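Local atomic coordinates of AgaA (Rhizobium radiobacter, PDB entry 6HLX), a protein that binds the opine agropinic acid as the periplasmic solute-binding protein of an ABC transporter, probably delivering it for import into the bacterium. Residues G94-L102 with N391-T402; S124-A132 with E382-S390. All coordinates share one frame; numbering follows the deposited sequence.

Contact 1: residues G94-L102 with N391-T402; sequences GKASFRNEL and NYYYGGDKLVRT. With G9Z (agropinic acid), chain E; SO4 (sulfate ion), chain U; EDO (1,2-ethanediol), chain B.
Arg99 and Asp397 form a salt bridge at the outer end of this contact. Arg99 NH1 lies 3.0 Å from Asp397 OD2, which sits in the guanidinium plane and is met on its anti side. Lys398 CB lies over one face of the same guanidinium, toward its rim. A bend at chi3 (58°) turns the end of the Arg99 chain to meet both residues.

The amide of Asn100 works in two directions. Its OD1 accepts from Lys398 N at 3.0 Å, with the donor above the carbonyl plane. Its ND2 gives a fairly bent bond, 150° at the hydrogen, to Gly395 O at 3.0 Å. The amide thus bonds to the loop backbone at both Gly395 and Lys398.

Arg401 ties the end of helix 388-393 to the loop that follows. It grips Asn391 O through NE and NH1, Tyr394 O through NH1 and NH2, and its NH2 also reaches Lys398 O. Glu101 OE1 stands 3.6 Å from Arg401 NE but off to one side of the guanidinium plane, with no N-H aimed at it; the pair is a salt bridge without a hydrogen bond.

Waters add further links. One joins Arg99 NE, Ala96 O and Lys398 NZ. Another links Ser97 O, Asn391 OD1 and Thr402 OG1.

The Lys398 chain runs along Arg99 and brings CE to Ala96 O. Ser97 CB meets Thr402 CG2 at 4.2 Å, and the Phe98 ring lies beside the Asn391 amide. Thr402 O accepts from OAT of agropinic acid at 2.7 Å. The contact joins helix 99-102 to the end of helix 388-393 and its following loop, whose Thr402 belongs to the agropinic acid pocket of this family 5 solute-binding protein.

Contact 2: residues S124-A132 with E382-S390; sequences SVAMIDYLA and EITDADWLS
Ala126 and Asp387 lie 6.3 Å apart at their CA atoms, and Asp129 and Ile383 5.8 Å, so helix 127-131 and the residue before it lie close to the chain from Ile383 to the turn that leads into helix 388-393. Ile383 packs against Tyr130, Asp129 and Ala126. Its CD1 sits over one face of the Tyr130 ring, 3.9 Å from the centroid, in a CH-pi contact. With chi1 at 59°, CG1 lies between the backbone N and the carbonyl carbon and carries CD1 to the ring, while CG2 meets Asp129 CB at 3.7 Å. Ala126 CB presses on Asp387 CB at 3.6 Å.

Tyr130 OH donates to Asp387 O at 2.9 Å, from above the carbonyl plane. Ser390 N reaches this oxygen from the opposite face, so it is gripped twice. Asp387 OD2 meets the edge of the Tyr130 ring at CE2, with ring and carboxylate planes at 90°. Asp385 OD2 caps the turn by accepting from Asp387 N at 2.8 Å. A water joins Asp129 OD1 to Thr384 OG1.

Arg421 and Arg429 pair with Asp387 and Asp385 respectively, while Tyr39 bonds to Asp129. Behind helix 127-131, Ile128 packs on strands 45-55 and 61-66; beyond the turn, Leu389 packs on helix 426-443.

In the fold
The centres of contacts 1 and 2 lie about 13 Å apart, each about 13 Å from the centre of the chain. Both use helix 388-393: contact 2 takes its start and the turn before it, contact 1 its end and the loop beyond. The order along the chain is 94-102, 124-132, 382-390, 391-402, so both segments of contact 2 fall between those of contact 1. They touch directly, for example where Glu101 CG packs on Tyr130 CZ. Together they join two early segments, near the five-stranded antiparallel sheet, to the chain that follows strand 374-379 of a mixed sheet, and contact 1 extends this junction to the opine pocket.

Contact 1: residues G94-L102 with N391-T402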
# COMPACT_ATOMS: atom_id res chain seq x y z
N GLY A 94 2.76 -19.60 -4.98
CA GLY A 94 3.50 -18.38 -5.30
C GLY A 94 3.55 -17.35 -4.19
O GLY A 94 2.84 -17.47 -3.18
N LYS A 95 4.34 -16.30 -4.41
CA LYS A 95 4.53 -15.27 -3.39
C LYS A 95 3.74 -13.96 -3.66
O LYS A 95 4.06 -12.94 -3.05
CB LYS A 95 6.03 -14.99 -3.18
CG LYS A 95 6.82 -14.56 -4.41
CD LYS A 95 8.32 -14.65 -4.13
CE LYS A 95 9.13 -14.89 -5.38
NZ LYS A 95 10.53 -15.29 -5.06
N ALA A 96 2.70 -13.99 -4.52
CA ALA A 96 1.93 -12.77 -4.80
C ALA A 96 1.27 -12.26 -3.54
O ALA A 96 0.53 -13.01 -2.88
CB ALA A 96 0.89 -13.03 -5.87
N SER A 97 1.51 -10.98 -3.21
CA SER A 97 0.95 -10.38 -2.00
C SER A 97 -0.58 -10.24 -2.02
O SER A 97 -1.18 -10.20 -0.93
CB SER A 97 1.58 -9.01 -1.74
OG SER A 97 3.00 -9.14 -1.65
N PHE A 98 -1.19 -10.08 -3.23
CA PHE A 98 -2.63 -9.86 -3.35
C PHE A 98 -3.35 -11.03 -3.96
O PHE A 98 -4.44 -10.86 -4.52
CB PHE A 98 -2.91 -8.54 -4.09
CG PHE A 98 -2.42 -7.35 -3.30
CD1 PHE A 98 -3.18 -6.83 -2.24
CD2 PHE A 98 -1.18 -6.77 -3.58
CE1 PHE A 98 -2.72 -5.74 -1.49
CE2 PHE A 98 -0.71 -5.69 -2.82
CZ PHE A 98 -1.47 -5.20 -1.77
N ARG A 99 -2.78 -12.22 -3.81
CA ARG A 99 -3.42 -13.44 -4.33
C ARG A 99 -4.87 -13.58 -3.77
O ARG A 99 -5.78 -13.94 -4.52
CB ARG A 99 -2.60 -14.69 -3.95
CG ARG A 99 -3.33 -16.01 -4.24
CD ARG A 99 -2.42 -17.20 -4.19
NE ARG A 99 -1.74 -17.36 -2.90
CZ ARG A 99 -2.20 -18.09 -1.87
NH1 ARG A 99 -3.37 -18.70 -1.96
NH2 ARG A 99 -1.49 -18.21 -0.76
N ASN A 100 -5.08 -13.31 -2.48
CA ASN A 100 -6.42 -13.50 -1.89
C ASN A 100 -7.49 -12.67 -2.63
O ASN A 100 -8.61 -13.15 -2.87
CB ASN A 100 -6.42 -13.10 -0.41
CG ASN A 100 -7.16 -14.07 0.48
OD1 ASN A 100 -7.11 -15.29 0.29
ND2 ASN A 100 -7.86 -13.55 1.50
N GLU A 101 -7.12 -11.42 -2.96
CA GLU A 101 -8.05 -10.45 -3.57
C GLU A 101 -8.33 -10.74 -5.03
O GLU A 101 -9.42 -10.41 -5.52
CB GLU A 101 -7.54 -9.02 -3.34
CG GLU A 101 -7.49 -8.64 -1.85
CD GLU A 101 -6.37 -9.26 -1.03
OE1 GLU A 101 -6.50 -9.37 0.21
OE2 GLU A 101 -5.36 -9.68 -1.64
N LEU A 102 -7.38 -11.36 -5.74
CA LEU A 102 -7.60 -11.69 -7.15
C LEU A 102 -8.08 -13.14 -7.31
O LEU A 102 -8.45 -13.51 -8.43
CB LEU A 102 -6.32 -11.45 -7.97
CG LEU A 102 -6.06 -10.01 -8.40
CD1 LEU A 102 -5.44 -9.21 -7.26
CD2 LEU A 102 -5.10 -9.97 -9.57
N ASN A 391 -9.12 -6.84 2.06
CA ASN A 391 -7.68 -7.04 2.16
C ASN A 391 -7.21 -7.04 3.64
O ASN A 391 -6.30 -7.78 4.00
CB ASN A 391 -6.96 -5.99 1.33
CG ASN A 391 -5.46 -6.09 1.36
OD1 ASN A 391 -4.84 -7.17 1.20
ND2 ASN A 391 -4.84 -4.95 1.60
N TYR A 392 -7.89 -6.24 4.49
CA TYR A 392 -7.61 -6.13 5.92
C TYR A 392 -8.33 -7.18 6.78
O TYR A 392 -7.77 -7.64 7.77
CB TYR A 392 -8.02 -4.72 6.42
CG TYR A 392 -6.99 -3.68 6.05
CD1 TYR A 392 -6.90 -3.19 4.74
CD2 TYR A 392 -6.10 -3.19 7.00
CE1 TYR A 392 -5.89 -2.29 4.38
CE2 TYR A 392 -5.11 -2.27 6.65
CZ TYR A 392 -5.01 -1.82 5.34
OH TYR A 392 -3.98 -0.98 5.00
N TYR A 393 -9.60 -7.49 6.46
CA TYR A 393 -10.49 -8.28 7.33
C TYR A 393 -10.87 -9.68 6.91
O TYR A 393 -11.28 -10.47 7.77
CB TYR A 393 -11.79 -7.49 7.55
CG TYR A 393 -11.61 -6.28 8.45
CD1 TYR A 393 -11.18 -5.06 7.93
CD2 TYR A 393 -11.87 -6.36 9.82
CE1 TYR A 393 -10.98 -3.96 8.76
CE2 TYR A 393 -11.69 -5.26 10.65
CZ TYR A 393 -11.23 -4.06 10.12
OH TYR A 393 -11.05 -2.97 10.93
N TYR A 394 -10.86 -9.98 5.60
CA TYR A 394 -11.36 -11.28 5.13
C TYR A 394 -10.47 -12.44 5.61
O TYR A 394 -9.28 -12.25 5.83
CB TYR A 394 -11.40 -11.28 3.60
CG TYR A 394 -12.36 -12.31 3.03
CD1 TYR A 394 -13.73 -12.06 3.01
CD2 TYR A 394 -11.91 -13.53 2.56
CE1 TYR A 394 -14.62 -13.01 2.51
CE2 TYR A 394 -12.80 -14.49 2.06
CZ TYR A 394 -14.15 -14.20 2.01
OH TYR A 394 -15.05 -15.12 1.50
N GLY A 395 -11.06 -13.62 5.70
CA GLY A 395 -10.31 -14.84 5.95
C GLY A 395 -9.77 -15.32 4.60
O GLY A 395 -8.87 -14.69 4.03
N GLY A 396 -10.38 -16.37 4.05
CA GLY A 396 -9.96 -16.89 2.75
C GLY A 396 -8.77 -17.84 2.81
O GLY A 396 -8.38 -18.30 3.89
N ASP A 397 -8.18 -18.14 1.64
CA ASP A 397 -7.06 -19.10 1.57
C ASP A 397 -5.75 -18.54 2.07
O ASP A 397 -4.95 -19.28 2.64
CB ASP A 397 -6.88 -19.64 0.15
CG ASP A 397 -6.00 -20.89 0.12
OD1 ASP A 397 -6.51 -21.98 0.47
OD2 ASP A 397 -4.80 -20.76 -0.24
N LYS A 398 -5.50 -17.26 1.83
CA LYS A 398 -4.22 -16.63 2.22
C LYS A 398 -4.45 -15.83 3.51
O LYS A 398 -4.99 -14.71 3.47
CB LYS A 398 -3.70 -15.76 1.06
CG LYS A 398 -2.26 -15.29 1.30
CD LYS A 398 -1.74 -14.38 0.19
CE LYS A 398 -0.40 -13.76 0.53
NZ LYS A 398 0.69 -14.77 0.56
N LEU A 399 -4.14 -16.45 4.65
CA LEU A 399 -4.44 -15.87 5.97
C LEU A 399 -3.35 -14.98 6.55
O LEU A 399 -3.55 -14.39 7.60
CB LEU A 399 -4.82 -16.97 6.98
CG LEU A 399 -6.18 -17.65 6.72
CD1 LEU A 399 -6.39 -18.87 7.64
CD2 LEU A 399 -7.34 -16.63 6.87
N VAL A 400 -2.21 -14.88 5.86
CA VAL A 400 -1.10 -14.01 6.28
C VAL A 400 -0.87 -13.06 5.12
O VAL A 400 -0.42 -13.48 4.07
CB VAL A 400 0.18 -14.78 6.69
CG1 VAL A 400 1.32 -13.81 7.02
CG2 VAL A 400 -0.11 -15.70 7.89
N ARG A 401 -1.25 -11.80 5.30
CA ARG A 401 -1.16 -10.80 4.24
C ARG A 401 -0.42 -9.56 4.73
O ARG A 401 -0.23 -9.38 5.94
CB ARG A 401 -2.56 -10.43 3.70
CG ARG A 401 -3.37 -11.67 3.27
CD ARG A 401 -4.70 -11.33 2.60
NE ARG A 401 -5.63 -10.61 3.46
CZ ARG A 401 -6.59 -11.18 4.19
NH1 ARG A 401 -7.44 -10.43 4.89
NH2 ARG A 401 -6.71 -12.50 4.23
N THR A 402 -0.07 -8.65 3.81
CA THR A 402 0.66 -7.44 4.22
C THR A 402 -0.14 -6.52 5.17
O THR A 402 0.48 -5.84 5.98
CB THR A 402 1.09 -6.62 2.97
OG1 THR A 402 -0.08 -6.30 2.20
CG2 THR A 402 2.14 -7.35 2.11
OAM G9Z E . 6.70 0.92 2.68
CAB G9Z E . 6.58 1.44 3.80
CAC G9Z E . 7.67 1.99 4.50
CB G9Z E . 7.08 2.54 5.84
CA G9Z E . 5.64 2.07 5.86
C G9Z E . 4.75 3.15 6.13
O G9Z E . 4.37 3.87 5.16
N G9Z E . 5.45 1.42 4.53
CAG G9Z E . 4.12 0.91 4.01
CAH G9Z E . 3.81 -0.47 4.61
OAP G9Z E . 3.67 -0.29 6.02
CAI G9Z E . 2.53 -1.08 4.04
OAQ G9Z E . 2.50 -0.87 2.60
CAJ G9Z E . 2.47 -2.63 4.28
OAR G9Z E . 1.25 -3.16 3.72
CAK G9Z E . 2.65 -3.11 5.74
OAT G9Z E . 2.86 -4.53 5.76
CAL G9Z E . 1.48 -2.70 6.64
OAS G9Z E . 1.76 -3.05 8.01
OXT G9Z E . 4.41 3.36 7.32
S SO4 U . -1.18 -18.58 4.64
O1 SO4 U . -0.15 -18.93 5.65
O2 SO4 U . -1.02 -17.19 4.23
O3 SO4 U . -1.00 -19.44 3.46
O4 SO4 U . -2.50 -18.83 5.22
C1 EDO B . 6.98 -18.32 -8.07
O1 EDO B . 6.93 -19.69 -7.73
C2 EDO B . 6.72 -17.48 -6.82
O2 EDO B . 5.85 -16.41 -7.16
O HOH W 1 0.55 -15.75 -2.45
O HOH W 2 -2.01 -7.99 1.11
O HOH W 3 0.23 -10.23 1.35
O HOH W 4 -2.48 -19.85 1.26

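Contact 2: residues S124-A132 with E382-S390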
# COMPACT_ATOMS: atom_id res chain seq x y z
N SER A 124 -17.55 -9.52 -8.13
CA SER A 124 -16.73 -8.50 -7.49
C SER A 124 -16.79 -7.19 -8.25
O SER A 124 -16.18 -7.05 -9.33
CB SER A 124 -15.28 -8.94 -7.32
OG SER A 124 -14.58 -7.88 -6.67
N VAL A 125 -17.45 -6.20 -7.63
CA VAL A 125 -17.50 -4.84 -8.20
C VAL A 125 -16.11 -4.13 -7.97
O VAL A 125 -15.94 -3.00 -8.42
CB VAL A 125 -18.65 -4.01 -7.56
CG1 VAL A 125 -20.01 -4.63 -7.88
CG2 VAL A 125 -18.45 -3.86 -6.04
N ALA A 126 -15.17 -4.78 -7.25
CA ALA A 126 -13.85 -4.20 -6.95
C ALA A 126 -12.72 -4.81 -7.81
O ALA A 126 -11.57 -4.41 -7.67
CB ALA A 126 -13.52 -4.39 -5.49
N MET A 127 -13.04 -5.81 -8.66
CA MET A 127 -12.04 -6.49 -9.47
C MET A 127 -11.26 -5.51 -10.35
O MET A 127 -10.03 -5.64 -10.45
CB MET A 127 -12.68 -7.60 -10.32
CG MET A 127 -11.66 -8.45 -11.12
SD MET A 127 -10.32 -9.13 -10.09
CE MET A 127 -11.23 -10.21 -9.00
N ILE A 128 -11.95 -4.54 -11.00
CA ILE A 128 -11.21 -3.57 -11.84
C ILE A 128 -10.18 -2.79 -10.99
O ILE A 128 -9.02 -2.61 -11.39
CB ILE A 128 -12.18 -2.63 -12.61
CG1 ILE A 128 -13.01 -3.41 -13.66
CG2 ILE A 128 -11.45 -1.46 -13.27
CD1 ILE A 128 -12.20 -3.96 -14.87
N ASP A 129 -10.60 -2.42 -9.76
CA ASP A 129 -9.68 -1.70 -8.85
C ASP A 129 -8.47 -2.57 -8.47
O ASP A 129 -7.33 -2.07 -8.48
CB ASP A 129 -10.42 -1.22 -7.60
CG ASP A 129 -11.46 -0.17 -7.91
OD1 ASP A 129 -11.11 1.02 -7.92
OD2 ASP A 129 -12.63 -0.53 -8.13
N TYR A 130 -8.69 -3.86 -8.18
CA TYR A 130 -7.57 -4.75 -7.84
C TYR A 130 -6.64 -4.99 -9.03
O TYR A 130 -5.43 -5.17 -8.84
CB TYR A 130 -8.03 -6.06 -7.18
CG TYR A 130 -8.42 -5.85 -5.72
CD1 TYR A 130 -7.48 -5.46 -4.77
CD2 TYR A 130 -9.73 -6.10 -5.29
CE1 TYR A 130 -7.83 -5.29 -3.43
CE2 TYR A 130 -10.08 -5.95 -3.95
CZ TYR A 130 -9.14 -5.53 -3.03
OH TYR A 130 -9.46 -5.35 -1.70
N LEU A 131 -7.17 -4.86 -10.27
CA LEU A 131 -6.32 -4.97 -11.46
C LEU A 131 -5.45 -3.72 -11.66
O LEU A 131 -4.50 -3.74 -12.47
CB LEU A 131 -7.17 -5.30 -12.71
CG LEU A 131 -7.76 -6.71 -12.68
CD1 LEU A 131 -8.84 -6.86 -13.74
CD2 LEU A 131 -6.64 -7.82 -12.87
N ALA A 132 -5.76 -2.65 -10.90
CA ALA A 132 -4.97 -1.41 -10.94
C ALA A 132 -3.84 -1.48 -9.90
O ALA A 132 -3.06 -0.54 -9.82
CB ALA A 132 -5.85 -0.20 -10.68
N GLU A 382 -5.88 -0.35 -0.18
CA GLU A 382 -5.08 -0.56 -1.41
C GLU A 382 -5.82 -0.21 -2.70
O GLU A 382 -5.21 -0.12 -3.76
CB GLU A 382 -4.54 -1.99 -1.46
CG GLU A 382 -3.60 -2.31 -0.29
CD GLU A 382 -2.22 -1.67 -0.32
OE1 GLU A 382 -1.87 -0.94 -1.29
OE2 GLU A 382 -1.48 -1.90 0.66
N ILE A 383 -7.13 -0.02 -2.60
CA ILE A 383 -8.00 0.39 -3.70
C ILE A 383 -8.95 1.46 -3.16
O ILE A 383 -9.12 1.57 -1.94
CB ILE A 383 -8.81 -0.80 -4.31
CG1 ILE A 383 -9.70 -1.49 -3.26
CG2 ILE A 383 -7.85 -1.80 -5.03
CD1 ILE A 383 -10.79 -2.38 -3.88
N THR A 384 -9.58 2.23 -4.05
CA THR A 384 -10.48 3.29 -3.61
C THR A 384 -11.96 2.85 -3.65
O THR A 384 -12.84 3.70 -3.75
CB THR A 384 -10.24 4.58 -4.37
OG1 THR A 384 -10.47 4.31 -5.74
CG2 THR A 384 -8.83 5.12 -4.17
N ASP A 385 -12.23 1.55 -3.62
CA ASP A 385 -13.59 1.04 -3.49
C ASP A 385 -13.68 0.58 -2.03
O ASP A 385 -12.66 0.18 -1.44
CB ASP A 385 -13.84 -0.16 -4.44
CG ASP A 385 -15.23 -0.75 -4.24
OD1 ASP A 385 -16.21 -0.14 -4.73
OD2 ASP A 385 -15.36 -1.76 -3.53
N ALA A 386 -14.92 0.52 -1.48
CA ALA A 386 -15.14 0.08 -0.09
C ALA A 386 -14.55 -1.31 0.17
O ALA A 386 -14.25 -1.65 1.33
CB ALA A 386 -16.62 0.04 0.20
N ASP A 387 -14.41 -2.15 -0.89
CA ASP A 387 -13.85 -3.50 -0.73
C ASP A 387 -12.36 -3.50 -0.35
O ASP A 387 -11.79 -4.58 -0.14
CB ASP A 387 -14.12 -4.40 -1.95
CG ASP A 387 -13.82 -5.87 -1.65
OD1 ASP A 387 -14.35 -6.39 -0.64
OD2 ASP A 387 -13.01 -6.46 -2.39
N TRP A 388 -11.73 -2.31 -0.19
CA TRP A 388 -10.36 -2.28 0.35
C TRP A 388 -10.36 -3.02 1.70
O TRP A 388 -9.36 -3.60 2.10
CB TRP A 388 -9.87 -0.82 0.56
CG TRP A 388 -10.54 -0.05 1.67
CD1 TRP A 388 -11.61 0.80 1.56
CD2 TRP A 388 -10.08 0.05 3.04
NE1 TRP A 388 -11.88 1.39 2.78
CE2 TRP A 388 -10.94 0.97 3.70
CE3 TRP A 388 -9.03 -0.54 3.77
CZ2 TRP A 388 -10.75 1.34 5.05
CZ3 TRP A 388 -8.86 -0.19 5.12
CH2 TRP A 388 -9.73 0.71 5.75
N LEU A 389 -11.52 -3.02 2.39
CA LEU A 389 -11.68 -3.69 3.68
C LEU A 389 -11.38 -5.19 3.63
O LEU A 389 -10.92 -5.74 4.64
CB LEU A 389 -13.09 -3.43 4.23
CG LEU A 389 -13.37 -1.96 4.60
CD1 LEU A 389 -14.90 -1.69 4.71
CD2 LEU A 389 -12.62 -1.58 5.91
N SER A 390 -11.69 -5.87 2.49
CA SER A 390 -11.47 -7.33 2.43
C SER A 390 -10.00 -7.67 2.63
O SER A 390 -9.67 -8.66 3.29
CB SER A 390 -11.93 -7.91 1.10
OG SER A 390 -13.32 -8.12 1.12
O HOH W 5 -4.83 -0.56 -6.66
O HOH W 6 -12.30 3.31 -7.49